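Local coordinates for protein ABC transporter (Caldanaerobius, PDB 4G68) that probably binds xylan-derived oligosaccharides outside the cell and delivers them to an ABC transporter, as the extracellular solute-binding component of that uptake system, at residues 153-159 / 274-280; 191-195 / 249-253; 266-270 / 288-293; 297-301 / 376-381. All coordinates share one frame; numbering follows the deposited sequence.

Overall arrangement
Strand 144-160 links contacts 1 and 4: contact 1 pairs it with strand 274-278, and contact 4 covers another of its neighbours, strand 297-300, with helix 372-382. Contact 1 is the core of the set, centred about 9 Å from the centre of the chain and built mainly on a ladder of backbone bonds. The centres of contacts 4, 3 and 2 lie about 15, 20 and 21 Å from the chain's centre. Contacts 2 and 3 each have a single backbone bond, between two loops in contact 2 and at a helix end in contact 3. Contact 2 is still buried and aromatic, whereas contacts 3 and 4 are partly buried and more polar. Met-274 ties contacts 1 and 2, and Phe-267 touches residues of contacts 1, 2 and 4.

Contact 1: residues 153-159 / 274-280; sequences QASVLYI and MYFGGNF
Tyr-158 lays its ring along strand 274-278, with CD2 3.5 Å from CD2 of Tyr-275; the two side chains run side by side in the same direction, their ring planes 69° apart. The carbonyl oxygens of Tyr-275 and Gly-278 both sit at the edge of the Tyr-158 ring, in its plane, and Tyr-158 OH donates to Gly-278 O at 2.8 Å. CG of Tyr-158 stands anti to its own carbonyl carbon (chi1 -61°), which carries the ring back along the strand, where CG1 of Val-156 covers one face. Tyr-275 turns its own hydroxyl to Asp-281. Beneath these rings the strands pair antiparallel, axes 4.8 Å apart at 173°, within the mixed sheet of a solute-binding protein. Val-156 with Gly-277 and Tyr-158 with Tyr-275 are hydrogen-bonded pairs; Val-156 N to Gly-277 O measures 2.8 Å, and the bond from Tyr-275 N to Tyr-158 O is longer at 3.3 Å. The backbone angles of Gly-277 would jam a CB against the preceding carbonyl O, which calls for glycine. Where strand 274-278 ends, Asn-279 takes over the ladder: its N donates to Ala-154 O, while its OD1 accepts from Ala-154 N at 2.7 Å, the donor lying above the carbonyl plane. Beyond it, CE2 of Phe-280 meets the amide carbon CD of Gln-153 at 3.6 Å.

Contact 2: residues 191-195 / 249-253; sequences TPFAL and GAFDS
Two loops that follow helices meet here: segment 191-195 comes after helix 175-187, and segment 249-253, after helix 233-248, begins with the Schellman motif that closes its helix at Gly-249. The positive phi of Gly-249 favours glycine. Just after it Ala-250 O accepts from Phe-193 N at 2.9 Å, with the donor in the carbonyl plane. Pro-192 fits against the same turn, its CG 3.4 Å from Gly-249 O.

Phe-251 is packed on both sides. CB of its neighbour Ala-250 lies over the centre of one ring face; on the opposite face CD2 of Leu-195 makes a CH-pi contact, 4.0 Å from the centroid and 24° off the ring normal. CB of Leu-195 also meets Phe-251 CD1 at 3.6 Å. Leu-195 brings its methyl there with CG anti to the backbone N. CB of Phe-193 approaches CE1 of Phe-251 at 3.7 Å, and the two phenyl side chains lie side by side, pointing the same way with their planes at 47°.

At the more open end, Thr-191 OG1 donates to Asp-252 OD1 at 2.6 Å, meeting it on the syn side but 27° out of the carboxylate plane. Asp-252 OD2 also lies near Glu-266 OE2, which may favour a shared proton. Asp-252 N is buried without a polar partner. Met-245 and Ile-182 continue the apolar cluster. A Schellman motif thus closes helix 233-248, and the loop after it packs on loop 191-195, whose backbone bonds to Met-274 join it to strand 274-278 of the solute-binding fold.

Contact 3: residues 266-270 / 288-293; sequences EFNQG and DPSSLV
The Schellman motif that ends helix 260-268 at Gly-270 is met by a loop containing a type I beta turn, Asp-288 to Ser-291. Its link to the helix end is Leu-292 N donating to Asn-268 O at 2.8 Å, almost straight at the hydrogen (164°). Two side chains shape the incoming loop: Asp-288 OD1 accepts from Ser-290 N in an Asx turn, and Ser-291 OG accepts from Val-293 N at 3.2 Å in an ST turn while also bonding to Phe-285 O. That hydroxyl stands 3.5 Å from CB of Asn-268.

Val-293 presses its CG1 to 3.5 Å from Phe-267 O, and its CG2 lies against Asn-268 CA. At the solvent-facing side, Gln-269 bends at chi2 (-55°) and carries its amide across Leu-292, where CD of Gln-269 comes to 3.9 Å from Leu-292 CD1. Shortening this residue to an alanine would probably uncover the Leu-292 side chain and open a gap at the edge of the contact.

Behind the junction, the Phe-267 ring packs edge-to-face with Phe-285 of helix 283-286 and touches Tyr-158 of strand 144-160, while Val-293 touches Asn-160 of the same strand.

Contact 4: residues 297-301 / 376-381; sequences IEAVR and QIMNNI
Ala-299 O receives the amide of Asn-380: ND2 donates at 2.7 Å, with a C=O...donor angle of 168° and an N-H...O angle of 150°. The bond fastens strand 297-300 to the helix segment 376-381, whose axis passes 7.4 Å away at a crossing angle of -38°. Next to it CB of Ala-299 points at the helix and meets Ile-377 CG1 at 3.7 Å and Ile-381 CD1 at 4.1 Å. The extended Gln-376 side chain reaches across to the strand, its amide ending beside the backbone of Ala-299 and CG of Glu-298.

Arg-301 lies across the end of this helical segment. Asn-380 O sits over the centre of one guanidinium face, 2.9 Å above the plane, so its approach to NE and NH2 has a poor angle for bonding. NE instead donates in the plane to a water at 2.8 Å, and that water donates to Ile-381 O. A leucine here would probably leave the water without its arginine donor and Asn-380 O without the positive group over it.

Helix 372-382 thus lies over strand 297-300, which pairs antiparallel with strand 144-160; Ile-377 touches Val-156 of that strand and reaches Leu-357 of strand 357-358, while Leu-373 packs on Ile-297 and Ala-299.

Contact 1: residues 153-159 / 274-280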
loop_
_atom_site.group_PDB
_atom_site.type_symbol
_atom_site.label_atom_id
_atom_site.label_comp_id
_atom_site.label_asym_id
_atom_site.label_seq_id
_atom_site.Cartn_x
_atom_site.Cartn_y
_atom_site.Cartn_z
ATOM N N GLN C 153 -0.439 -5.917 1.132
ATOM C CA GLN C 153 0.312 -5.115 0.159
ATOM C C GLN C 153 1.693 -5.703 -0.090
ATOM O O GLN C 153 2.227 -6.516 0.729
ATOM C CB GLN C 153 0.471 -3.643 0.704
ATOM C CG GLN C 153 -0.902 -2.894 0.952
ATOM C CD GLN C 153 -0.763 -1.427 1.466
ATOM O OE1 GLN C 153 0.323 -0.952 1.727
ATOM N NE2 GLN C 153 -1.871 -0.735 1.642
ATOM N N ALA C 154 2.291 -5.292 -1.217
ATOM C CA ALA C 154 3.652 -5.668 -1.536
ATOM C C ALA C 154 4.174 -4.581 -2.464
ATOM O O ALA C 154 3.396 -4.028 -3.272
ATOM C CB ALA C 154 3.657 -7.037 -2.227
ATOM N N SER C 155 5.464 -4.272 -2.335
ATOM C CA SER C 155 6.098 -3.265 -3.252
ATOM C C SER C 155 6.370 -3.850 -4.628
ATOM O O SER C 155 6.956 -4.956 -4.719
ATOM C CB SER C 155 7.402 -2.708 -2.658
ATOM O OG SER C 155 8.225 -3.754 -2.074
ATOM N N VAL C 156 6.100 -3.076 -5.690
ATOM C CA VAL C 156 6.295 -3.610 -7.038
ATOM C C VAL C 156 6.951 -2.559 -7.919
ATOM O O VAL C 156 6.514 -1.415 -7.886
ATOM C CB VAL C 156 4.941 -3.935 -7.701
ATOM C CG1 VAL C 156 5.115 -4.452 -9.141
ATOM C CG2 VAL C 156 4.181 -4.963 -6.864
ATOM N N LEU C 157 7.957 -2.981 -8.734
ATOM C CA LEU C 157 8.420 -2.184 -9.867
ATOM C C LEU C 157 7.638 -2.660 -11.094
ATOM O O LEU C 157 7.740 -3.826 -11.519
ATOM C CB LEU C 157 9.966 -2.267 -10.046
ATOM C CG LEU C 157 10.642 -1.550 -11.249
ATOM C CD1 LEU C 157 10.363 -0.049 -11.310
ATOM C CD2 LEU C 157 12.137 -1.835 -11.247
ATOM N N TYR C 158 6.897 -1.728 -11.707
ATOM C CA TYR C 158 6.175 -1.989 -12.950
ATOM C C TYR C 158 7.024 -1.526 -14.111
ATOM O O TYR C 158 7.505 -0.404 -14.104
ATOM C CB TYR C 158 4.846 -1.222 -12.965
ATOM C CG TYR C 158 3.928 -1.616 -11.838
ATOM C CD1 TYR C 158 3.007 -2.640 -11.994
ATOM C CD2 TYR C 158 3.930 -0.917 -10.634
ATOM C CE1 TYR C 158 2.134 -2.993 -10.966
ATOM C CE2 TYR C 158 3.071 -1.271 -9.596
ATOM C CZ TYR C 158 2.183 -2.289 -9.769
ATOM O OH TYR C 158 1.332 -2.600 -8.729
ATOM N N ILE C 159 7.197 -2.411 -15.103
ATOM C CA ILE C 159 8.007 -2.172 -16.297
ATOM C C ILE C 159 7.062 -2.164 -17.505
ATOM O O ILE C 159 6.374 -3.160 -17.742
ATOM C CB ILE C 159 9.030 -3.363 -16.461
ATOM C CG1 ILE C 159 9.898 -3.493 -15.229
ATOM C CG2 ILE C 159 9.870 -3.300 -17.757
ATOM C CD1 ILE C 159 10.624 -2.201 -14.957
ATOM N N MET C 274 8.630 3.307 -16.273
ATOM C CA MET C 274 8.456 2.666 -14.972
ATOM C C MET C 274 7.541 3.405 -13.985
ATOM O O MET C 274 7.158 4.558 -14.200
ATOM C CB MET C 274 9.823 2.335 -14.258
ATOM C CG MET C 274 10.923 1.728 -15.145
ATOM S SD MET C 274 12.589 1.594 -14.433
ATOM C CE MET C 274 12.500 0.068 -13.507
ATOM N N TYR C 275 7.050 2.630 -12.995
ATOM C CA TYR C 275 6.267 3.128 -11.832
ATOM C C TYR C 275 6.653 2.243 -10.714
ATOM O O TYR C 275 6.769 1.008 -10.901
ATOM C CB TYR C 275 4.864 2.832 -12.042
ATOM C CG TYR C 275 3.898 3.316 -11.047
ATOM C CD1 TYR C 275 3.204 4.517 -11.257
ATOM C CD2 TYR C 275 3.539 2.516 -9.930
ATOM C CE1 TYR C 275 2.261 4.960 -10.344
ATOM C CE2 TYR C 275 2.592 2.971 -9.024
ATOM C CZ TYR C 275 1.952 4.181 -9.222
ATOM O OH TYR C 275 1.018 4.632 -8.278
ATOM N N PHE C 276 6.771 2.837 -9.529
ATOM C CA PHE C 276 7.011 2.014 -8.394
ATOM C C PHE C 276 6.017 2.259 -7.262
ATOM O O PHE C 276 5.760 3.367 -6.866
ATOM C CB PHE C 276 8.452 2.196 -7.907
ATOM C CG PHE C 276 8.736 1.448 -6.665
ATOM C CD1 PHE C 276 9.017 0.094 -6.717
ATOM C CD2 PHE C 276 8.676 2.085 -5.421
ATOM C CE1 PHE C 276 9.224 -0.641 -5.570
ATOM C CE2 PHE C 276 8.861 1.344 -4.265
ATOM C CZ PHE C 276 9.150 0.012 -4.342
ATOM N N GLY C 277 5.435 1.193 -6.750
ATOM C CA GLY C 277 4.541 1.489 -5.681
ATOM C C GLY C 277 3.948 0.249 -5.146
ATOM O O GLY C 277 4.601 -0.816 -5.126
ATOM N N GLY C 278 2.736 0.416 -4.661
ATOM C CA GLY C 278 1.984 -0.704 -4.129
ATOM C C GLY C 278 1.439 -1.616 -5.221
ATOM O O GLY C 278 1.125 -1.187 -6.368
ATOM N N ASN C 279 1.309 -2.891 -4.862
ATOM C CA ASN C 279 0.644 -3.817 -5.740
ATOM C C ASN C 279 -0.815 -3.350 -6.106
ATOM O O ASN C 279 -1.364 -3.782 -7.126
ATOM C CB ASN C 279 0.569 -5.146 -4.992
ATOM C CG ASN C 279 -0.182 -4.989 -3.695
ATOM O OD1 ASN C 279 0.282 -4.302 -2.759
ATOM N ND2 ASN C 279 -1.404 -5.495 -3.678
ATOM N N PHE C 280 -1.458 -2.536 -5.231
ATOM C CA PHE C 280 -2.906 -2.153 -5.370
ATOM C C PHE C 280 -3.098 -1.268 -6.590
ATOM O O PHE C 280 -4.230 -1.186 -7.177
ATOM C CB PHE C 280 -3.401 -1.356 -4.142
ATOM C CG PHE C 280 -2.325 -0.441 -3.550
ATOM C CD1 PHE C 280 -2.096 0.847 -4.109
ATOM C CD2 PHE C 280 -1.612 -0.844 -2.415
ATOM C CE1 PHE C 280 -1.130 1.677 -3.533
ATOM C CE2 PHE C 280 -0.629 -0.052 -1.865
ATOM C CZ PHE C 280 -0.405 1.225 -2.417
#

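Contact 2: residues 191-195 / 249-253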
loop_
_atom_site.group_PDB
_atom_site.type_symbol
_atom_site.label_atom_id
_atom_site.label_comp_id
_atom_site.label_asym_id
_atom_site.label_seq_id
_atom_site.Cartn_x
_atom_site.Cartn_y
_atom_site.Cartn_z
ATOM N N THR C 191 9.939 9.851 -20.168
ATOM C CA THR C 191 9.800 9.940 -18.703
ATOM C C THR C 191 10.111 8.566 -18.067
ATOM O O THR C 191 9.382 7.595 -18.324
ATOM C CB THR C 191 8.351 10.395 -18.321
ATOM O OG1 THR C 191 8.060 11.646 -18.940
ATOM C CG2 THR C 191 8.188 10.578 -16.838
ATOM N N PRO C 192 11.193 8.468 -17.258
ATOM C CA PRO C 192 11.609 7.156 -16.744
ATOM C C PRO C 192 10.589 6.643 -15.749
ATOM O O PRO C 192 10.241 5.504 -15.803
ATOM C CB PRO C 192 12.926 7.485 -15.988
ATOM C CG PRO C 192 13.465 8.628 -16.779
ATOM C CD PRO C 192 12.249 9.478 -17.046
ATOM N N PHE C 193 10.170 7.484 -14.807
ATOM C CA PHE C 193 9.188 7.063 -13.823
ATOM C C PHE C 193 8.000 8.025 -13.862
ATOM O O PHE C 193 8.201 9.250 -13.858
ATOM C CB PHE C 193 9.758 7.137 -12.393
ATOM C CG PHE C 193 10.545 5.929 -11.953
ATOM C CD1 PHE C 193 9.935 4.881 -11.202
ATOM C CD2 PHE C 193 11.916 5.850 -12.199
ATOM C CE1 PHE C 193 10.695 3.775 -10.806
ATOM C CE2 PHE C 193 12.665 4.766 -11.739
ATOM C CZ PHE C 193 12.062 3.747 -11.029
ATOM N N ALA C 194 6.779 7.475 -13.872
ATOM C CA ALA C 194 5.587 8.268 -13.588
ATOM C C ALA C 194 5.470 8.331 -12.095
ATOM O O ALA C 194 5.150 7.308 -11.494
ATOM C CB ALA C 194 4.335 7.607 -14.153
ATOM N N LEU C 195 5.729 9.500 -11.492
ATOM C CA LEU C 195 5.425 9.654 -10.023
ATOM C C LEU C 195 4.465 10.847 -9.700
ATOM O O LEU C 195 4.670 11.945 -10.227
ATOM C CB LEU C 195 6.707 9.702 -9.194
ATOM C CG LEU C 195 6.620 10.116 -7.722
ATOM C CD1 LEU C 195 5.847 9.087 -6.864
ATOM C CD2 LEU C 195 7.972 10.442 -7.115
ATOM N N GLY C 249 17.153 12.347 -13.264
ATOM C CA GLY C 249 15.972 12.824 -14.013
ATOM C C GLY C 249 14.945 11.700 -14.161
ATOM O O GLY C 249 14.287 11.571 -15.204
ATOM N N ALA C 250 14.830 10.870 -13.122
ATOM C CA ALA C 250 13.732 9.891 -13.060
ATOM C C ALA C 250 12.312 10.479 -13.218
ATOM O O ALA C 250 11.434 9.801 -13.731
ATOM C CB ALA C 250 13.832 9.071 -11.792
ATOM N N PHE C 251 12.078 11.731 -12.797
ATOM C CA PHE C 251 10.699 12.251 -12.676
ATOM C C PHE C 251 10.412 13.428 -13.587
ATOM O O PHE C 251 11.287 14.259 -13.816
ATOM C CB PHE C 251 10.320 12.537 -11.192
ATOM C CG PHE C 251 10.767 11.412 -10.236
ATOM C CD1 PHE C 251 10.088 10.161 -10.210
ATOM C CD2 PHE C 251 11.898 11.579 -9.389
ATOM C CE1 PHE C 251 10.552 9.127 -9.397
ATOM C CE2 PHE C 251 12.339 10.551 -8.574
ATOM C CZ PHE C 251 11.681 9.332 -8.565
ATOM N N ASP C 252 9.195 13.518 -14.097
ATOM C CA ASP C 252 8.764 14.691 -14.851
ATOM C C ASP C 252 8.932 15.953 -13.990
ATOM O O ASP C 252 8.824 15.892 -12.769
ATOM C CB ASP C 252 7.309 14.574 -15.261
ATOM C CG ASP C 252 7.108 13.728 -16.523
ATOM O OD1 ASP C 252 7.884 13.839 -17.517
ATOM O OD2 ASP C 252 6.125 12.949 -16.526
ATOM N N SER C 253 9.187 17.090 -14.622
ATOM C CA SER C 253 9.349 18.368 -13.904
ATOM C C SER C 253 8.270 18.648 -12.791
ATOM O O SER C 253 8.605 18.949 -11.643
ATOM C CB SER C 253 9.453 19.532 -14.921
ATOM O OG SER C 253 10.425 19.259 -15.951
#

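Contact 3: residues 266-270 / 288-293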
loop_
_atom_site.group_PDB
_atom_site.type_symbol
_atom_site.label_atom_id
_atom_site.label_comp_id
_atom_site.label_asym_id
_atom_site.label_seq_id
_atom_site.Cartn_x
_atom_site.Cartn_y
_atom_site.Cartn_z
ATOM N N GLU C 266 -0.874 8.657 -16.090
ATOM C CA GLU C 266 0.368 8.788 -16.859
ATOM C C GLU C 266 0.858 7.439 -17.378
ATOM O O GLU C 266 0.970 7.213 -18.597
ATOM C CB GLU C 266 1.460 9.343 -15.972
ATOM C CG GLU C 266 1.906 10.719 -16.416
ATOM C CD GLU C 266 3.111 11.233 -15.646
ATOM O OE1 GLU C 266 3.768 10.539 -14.866
ATOM O OE2 GLU C 266 3.405 12.413 -15.812
ATOM N N PHE C 267 1.130 6.543 -16.428
ATOM C CA PHE C 267 1.677 5.235 -16.741
ATOM C C PHE C 267 0.771 4.387 -17.574
ATOM O O PHE C 267 1.282 3.660 -18.432
ATOM C CB PHE C 267 1.985 4.454 -15.488
ATOM C CG PHE C 267 2.867 3.246 -15.723
ATOM C CD1 PHE C 267 4.132 3.388 -16.280
ATOM C CD2 PHE C 267 2.441 1.982 -15.368
ATOM C CE1 PHE C 267 4.955 2.283 -16.465
ATOM C CE2 PHE C 267 3.262 0.874 -15.516
ATOM C CZ PHE C 267 4.517 1.016 -16.093
ATOM N N ASN C 268 -0.535 4.453 -17.310
ATOM C CA ASN C 268 -1.498 3.633 -18.055
ATOM C C ASN C 268 -1.774 4.142 -19.458
ATOM O O ASN C 268 -2.302 3.392 -20.289
ATOM C CB ASN C 268 -2.745 3.145 -17.239
ATOM C CG ASN C 268 -3.918 4.128 -17.213
ATOM O OD1 ASN C 268 -3.971 5.122 -17.927
ATOM N ND2 ASN C 268 -4.896 3.822 -16.360
ATOM N N GLN C 269 -1.389 5.405 -19.717
ATOM C CA GLN C 269 -1.447 5.965 -21.077
ATOM C C GLN C 269 -0.147 5.731 -21.847
ATOM O O GLN C 269 0.013 6.197 -22.969
ATOM C CB GLN C 269 -1.800 7.455 -21.017
ATOM C CG GLN C 269 -3.234 7.720 -20.551
ATOM C CD GLN C 269 -4.283 6.981 -21.379
ATOM O OE1 GLN C 269 -4.890 5.984 -20.926
ATOM N NE2 GLN C 269 -4.499 7.451 -22.594
ATOM N N GLY C 270 0.768 4.992 -21.239
ATOM C CA GLY C 270 2.040 4.626 -21.899
ATOM C C GLY C 270 3.048 5.756 -21.895
ATOM O O GLY C 270 3.905 5.829 -22.752
ATOM N N ASP C 288 -8.522 -0.981 -15.251
ATOM C CA ASP C 288 -9.162 0.290 -15.629
ATOM C C ASP C 288 -9.429 0.257 -17.128
ATOM O O ASP C 288 -8.502 0.029 -17.911
ATOM C CB ASP C 288 -8.209 1.439 -15.288
ATOM C CG ASP C 288 -8.845 2.800 -15.421
ATOM O OD1 ASP C 288 -9.753 2.981 -16.268
ATOM O OD2 ASP C 288 -8.421 3.690 -14.671
ATOM N N PRO C 289 -10.693 0.485 -17.543
ATOM C CA PRO C 289 -11.011 0.387 -18.952
ATOM C C PRO C 289 -10.262 1.388 -19.829
ATOM O O PRO C 289 -10.174 1.152 -21.030
ATOM C CB PRO C 289 -12.529 0.655 -18.986
ATOM C CG PRO C 289 -13.014 0.407 -17.596
ATOM C CD PRO C 289 -11.874 0.889 -16.753
ATOM N N SER C 290 -9.727 2.456 -19.226
ATOM C CA SER C 290 -9.023 3.561 -19.933
ATOM C C SER C 290 -7.600 3.160 -20.291
ATOM O O SER C 290 -6.992 3.734 -21.210
ATOM C CB SER C 290 -8.921 4.813 -19.046
ATOM O OG SER C 290 -10.172 5.458 -18.923
ATOM N N SER C 291 -7.068 2.183 -19.549
ATOM C CA SER C 291 -5.682 1.768 -19.764
ATOM C C SER C 291 -5.367 1.374 -21.209
ATOM O O SER C 291 -6.167 0.684 -21.866
ATOM C CB SER C 291 -5.292 0.647 -18.814
ATOM O OG SER C 291 -3.906 0.332 -18.998
ATOM N N LEU C 292 -4.195 1.809 -21.687
ATOM C CA LEU C 292 -3.616 1.425 -22.976
ATOM C C LEU C 292 -2.410 0.492 -22.852
ATOM O O LEU C 292 -1.702 0.183 -23.854
ATOM C CB LEU C 292 -3.182 2.685 -23.739
ATOM C CG LEU C 292 -4.306 3.709 -23.927
ATOM C CD1 LEU C 292 -3.748 4.929 -24.635
ATOM C CD2 LEU C 292 -5.448 3.086 -24.719
ATOM N N VAL C 293 -2.127 0.073 -21.631
ATOM C CA VAL C 293 -0.962 -0.776 -21.370
ATOM C C VAL C 293 -1.324 -2.219 -20.930
ATOM O O VAL C 293 -0.429 -3.000 -20.524
ATOM C CB VAL C 293 0.015 -0.129 -20.340
ATOM C CG1 VAL C 293 0.683 1.191 -20.871
ATOM C CG2 VAL C 293 -0.608 0.003 -18.929
#

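Contact 4: residues 297-301 / 376-381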
loop_
_atom_site.group_PDB
_atom_site.type_symbol
_atom_site.label_atom_id
_atom_site.label_comp_id
_atom_site.label_asym_id
_atom_site.label_seq_id
_atom_site.Cartn_x
_atom_site.Cartn_y
_atom_site.Cartn_z
ATOM N N ILE C 297 2.642 -4.840 -19.469
ATOM C CA ILE C 297 3.225 -4.549 -18.118
ATOM C C ILE C 297 3.721 -5.780 -17.367
ATOM O O ILE C 297 2.984 -6.802 -17.224
ATOM C CB ILE C 297 2.207 -3.823 -17.166
ATOM C CG1 ILE C 297 1.747 -2.433 -17.715
ATOM C CG2 ILE C 297 2.693 -3.853 -15.671
ATOM C CD1 ILE C 297 2.775 -1.588 -18.476
ATOM N N GLU C 298 4.956 -5.664 -16.864
ATOM C CA GLU C 298 5.638 -6.701 -16.087
ATOM C C GLU C 298 5.916 -6.156 -14.677
ATOM O O GLU C 298 6.363 -4.993 -14.526
ATOM C CB GLU C 298 6.975 -7.038 -16.732
ATOM C CG GLU C 298 7.591 -8.312 -16.221
ATOM C CD GLU C 298 9.056 -8.466 -16.618
ATOM O OE1 GLU C 298 9.580 -7.590 -17.349
ATOM O OE2 GLU C 298 9.673 -9.452 -16.167
ATOM N N ALA C 299 5.632 -6.986 -13.669
ATOM C CA ALA C 299 5.955 -6.727 -12.278
ATOM C C ALA C 299 7.257 -7.461 -11.876
ATOM O O ALA C 299 7.386 -8.689 -12.032
ATOM C CB ALA C 299 4.801 -7.197 -11.363
ATOM N N VAL C 300 8.195 -6.693 -11.330
ATOM C CA VAL C 300 9.462 -7.179 -10.747
ATOM C C VAL C 300 9.740 -6.625 -9.314
ATOM O O VAL C 300 9.165 -5.627 -8.890
ATOM C CB VAL C 300 10.677 -6.942 -11.714
ATOM C CG1 VAL C 300 10.403 -7.524 -13.110
ATOM C CG2 VAL C 300 11.044 -5.456 -11.809
ATOM N N ARG C 301 10.586 -7.322 -8.576
ATOM C CA ARG C 301 11.116 -6.836 -7.314
ATOM C C ARG C 301 11.859 -5.551 -7.511
ATOM O O ARG C 301 12.349 -5.277 -8.620
ATOM C CB ARG C 301 12.121 -7.833 -6.764
ATOM C CG ARG C 301 11.435 -9.033 -6.154
ATOM C CD ARG C 301 12.449 -9.942 -5.513
ATOM N NE ARG C 301 11.707 -11.114 -5.134
ATOM C CZ ARG C 301 11.851 -12.285 -5.717
ATOM N NH1 ARG C 301 12.757 -12.419 -6.691
ATOM N NH2 ARG C 301 11.113 -13.308 -5.309
ATOM N N GLN C 376 1.732 -12.577 -11.297
ATOM C CA GLN C 376 3.156 -12.211 -11.392
ATOM C C GLN C 376 3.688 -11.551 -10.101
ATOM O O GLN C 376 4.784 -11.907 -9.604
ATOM C CB GLN C 376 3.444 -11.385 -12.653
ATOM C CG GLN C 376 4.934 -11.462 -13.022
ATOM C CD GLN C 376 5.311 -10.649 -14.242
ATOM O OE1 GLN C 376 6.114 -11.094 -15.091
ATOM N NE2 GLN C 376 4.708 -9.476 -14.361
ATOM N N ILE C 377 2.894 -10.602 -9.577
ATOM C CA ILE C 377 3.169 -9.976 -8.310
ATOM C C ILE C 377 3.364 -11.089 -7.287
ATOM O O ILE C 377 4.402 -11.133 -6.649
ATOM C CB ILE C 377 2.118 -8.918 -7.873
ATOM C CG1 ILE C 377 2.229 -7.671 -8.762
ATOM C CG2 ILE C 377 2.395 -8.504 -6.422
ATOM C CD1 ILE C 377 1.072 -6.660 -8.648
ATOM N N MET C 378 2.387 -11.987 -7.132
ATOM C CA MET C 378 2.585 -13.151 -6.263
ATOM C C MET C 378 3.940 -13.872 -6.486
ATOM O O MET C 378 4.738 -14.032 -5.540
ATOM C CB MET C 378 1.431 -14.122 -6.434
ATOM C CG MET C 378 0.239 -13.771 -5.575
ATOM S SD MET C 378 -1.078 -15.027 -5.663
ATOM C CE MET C 378 -0.379 -16.370 -4.887
ATOM N N ASN C 379 4.200 -14.250 -7.736
ATOM C CA ASN C 379 5.416 -14.987 -8.153
ATOM C C ASN C 379 6.776 -14.260 -8.137
ATOM O O ASN C 379 7.770 -14.779 -7.613
ATOM C CB ASN C 379 5.172 -15.524 -9.564
ATOM C CG ASN C 379 4.132 -16.610 -9.579
ATOM O OD1 ASN C 379 3.701 -17.096 -8.512
ATOM N ND2 ASN C 379 3.734 -17.016 -10.771
ATOM N N ASN C 380 6.837 -13.112 -8.782
ATOM C CA ASN C 380 8.062 -12.309 -8.784
ATOM C C ASN C 380 8.345 -11.566 -7.492
ATOM O O ASN C 380 9.506 -11.229 -7.264
ATOM C CB ASN C 380 8.073 -11.328 -9.937
ATOM C CG ASN C 380 8.164 -12.033 -11.294
ATOM O OD1 ASN C 380 8.139 -13.287 -11.380
ATOM N ND2 ASN C 380 8.221 -11.228 -12.372
ATOM N N ILE C 381 7.328 -11.295 -6.653
ATOM C CA ILE C 381 7.563 -10.497 -5.439
ATOM C C ILE C 381 7.270 -11.220 -4.130
ATOM O O ILE C 381 8.151 -11.331 -3.229
ATOM C CB ILE C 381 6.803 -9.111 -5.431
ATOM C CG1 ILE C 381 7.360 -8.155 -6.485
ATOM C CG2 ILE C 381 7.001 -8.411 -4.087
ATOM C CD1 ILE C 381 6.660 -8.218 -7.815
HETATM O O HOH W 1 10.587 -9.667 -2.974
#